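Local coordinates for UPF0053 protein HI0107 (Haemophilus influenzae, PDB 3LAE) that is of unknown function but belongs to the UPF0053 membrane-protein family, whose members probably bind FAD, this piece being its transporter-associated domain, at residues Arg20-Asn23 / Lys24-Trp28. Residues are numbered along the deposited sequence; the frame is centred on the assembly and turned at random.
Sequences RDLN and KMFNW
The carbonyl oxygen of N23 takes two weak hydrogen bonds where helix 19-26 ends: one from the N27 amide (N27 N to N23 O, 2.9 Å, bent to 122° at the hydrogen), the other from a water whose oxygen lies 2.6 Å from W28 O, to which it also donates. N27 has positive phi (62°), so the chain turns out of the helix there and W28 doubles back beside N23. Upstream, the regular i to i+4 ladder is intact: K24 N, M25 N and F26 N bond to the carbonyls of R20, D21 and L22, the last at 3.0 Å between F26 N and L22 O. The N23 amide group lies beside the W28 backbone, its OD1 3.1 Å from W28 O, two acceptors that cannot bond to each other. Its ND2 is turned to another partner, donating to the carbonyl of L30, so the asparagine ties the helix end to the loop that follows. L22 carries the apolar side of the turn. With its CG anti to the carbonyl carbon (chi1 -69°), it brings CD2 against the edge of the F26 ring, near the ring plane, 3.6 Å from F26 CE2. Its CB meets the W28 indole obliquely, 4.1 Å from W28 CE3. F26 CB lies 3.5 Å above one face of that indole, displaced toward its rim. The selenomethionine M25, in the conformer given, passes D21 O with its CG at 3.3 Å before its end leads away. At the start of the helix, N18 OD1 accepts from D21 N, and R20 forms a salt bridge to a phosphate ion, probably from the crystallisation liquor. L22 and W28 are buried: L22 also touches A17 and L30 in the flanking loops, and W28 packs on V78 and K80, joining the end of helix 19-26 to strand 72-80 of the antiparallel sheet.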
# COMPACT_ATOMS: atom_id res chain seq x y z
N ARG A 20 -10.13 -0.10 4.02
CA ARG A 20 -10.91 -0.62 5.13
C ARG A 20 -10.70 -2.12 5.30
O ARG A 20 -10.62 -2.61 6.43
CB ARG A 20 -12.39 -0.29 4.93
CG ARG A 20 -12.69 1.20 5.12
CD ARG A 20 -14.17 1.50 4.97
NE ARG A 20 -14.47 2.87 5.39
CZ ARG A 20 -15.56 3.54 5.02
NH1 ARG A 20 -16.46 2.97 4.22
NH2 ARG A 20 -15.75 4.78 5.46
N ASP A 21 -10.60 -2.85 4.19
CA ASP A 21 -10.27 -4.28 4.23
C ASP A 21 -8.91 -4.53 4.87
O ASP A 21 -8.77 -5.42 5.71
CB ASP A 21 -10.27 -4.88 2.82
CG ASP A 21 -11.66 -5.03 2.22
OD1 ASP A 21 -12.66 -4.85 2.95
OD2 ASP A 21 -11.75 -5.33 1.01
N LEU A 22 -7.90 -3.77 4.46
CA LEU A 22 -6.56 -3.90 5.02
C LEU A 22 -6.54 -3.64 6.52
O LEU A 22 -5.94 -4.39 7.29
CB LEU A 22 -5.60 -2.93 4.33
CG LEU A 22 -5.25 -3.22 2.88
CD1 LEU A 22 -4.42 -2.08 2.33
CD2 LEU A 22 -4.49 -4.54 2.76
N ASN A 23 -7.21 -2.57 6.94
CA ASN A 23 -7.27 -2.25 8.37
C ASN A 23 -7.89 -3.37 9.19
O ASN A 23 -7.36 -3.76 10.25
CB ASN A 23 -8.02 -0.93 8.59
CG ASN A 23 -7.17 0.28 8.28
OD1 ASN A 23 -5.96 0.17 8.08
ND2 ASN A 23 -7.79 1.45 8.25
N LYS A 24 -9.01 -3.90 8.71
CA LYS A 24 -9.71 -4.95 9.45
C LYS A 24 -8.92 -6.25 9.50
O LYS A 24 -8.92 -6.94 10.51
CB LYS A 24 -11.10 -5.20 8.84
CG LYS A 24 -11.78 -6.43 9.41
CD LYS A 24 -13.29 -6.31 9.42
CE LYS A 24 -13.93 -7.48 10.17
NZ LYS A 24 -15.39 -7.28 10.40
N MSE A 25 -8.25 -6.58 8.40
CA MSE A 25 -7.55 -7.86 8.36
C MSE A 25 -6.23 -7.86 9.10
O MSE A 25 -5.91 -8.82 9.79
CB MSE A 25 -7.37 -8.30 6.92
CG MSE A 25 -8.67 -8.67 6.29
SE MSE A 25 -8.43 -8.93 4.41
CE MSE A 25 -6.99 -10.24 4.47
N PHE A 26 -5.47 -6.78 8.97
CA PHE A 26 -4.12 -6.72 9.54
C PHE A 26 -3.96 -5.85 10.78
O PHE A 26 -2.86 -5.72 11.30
CB PHE A 26 -3.13 -6.24 8.47
CG PHE A 26 -3.16 -7.05 7.21
CD1 PHE A 26 -3.15 -8.44 7.27
CD2 PHE A 26 -3.17 -6.45 5.98
CE1 PHE A 26 -3.18 -9.19 6.11
CE2 PHE A 26 -3.19 -7.19 4.82
CZ PHE A 26 -3.19 -8.57 4.89
N ASN A 27 -5.06 -5.24 11.23
CA ASN A 27 -5.00 -4.32 12.37
C ASN A 27 -4.12 -3.10 12.09
O ASN A 27 -3.44 -2.60 12.99
CB ASN A 27 -4.51 -5.06 13.63
CG ASN A 27 -4.61 -4.20 14.87
OD1 ASN A 27 -5.46 -3.32 14.97
ND2 ASN A 27 -3.73 -4.47 15.83
N TRP A 28 -4.13 -2.64 10.84
CA TRP A 28 -3.38 -1.45 10.47
C TRP A 28 -4.23 -0.23 10.74
O TRP A 28 -5.42 -0.34 11.06
CB TRP A 28 -2.97 -1.50 8.99
CG TRP A 28 -1.93 -2.55 8.66
CD1 TRP A 28 -1.18 -3.28 9.53
CD2 TRP A 28 -1.55 -2.98 7.35
NE1 TRP A 28 -0.34 -4.13 8.84
CE2 TRP A 28 -0.55 -3.96 7.50
CE3 TRP A 28 -1.94 -2.61 6.05
CZ2 TRP A 28 0.04 -4.60 6.41
CZ3 TRP A 28 -1.35 -3.24 4.98
CH2 TRP A 28 -0.37 -4.23 5.16
O HOH W 1 -7.77 -1.10 11.94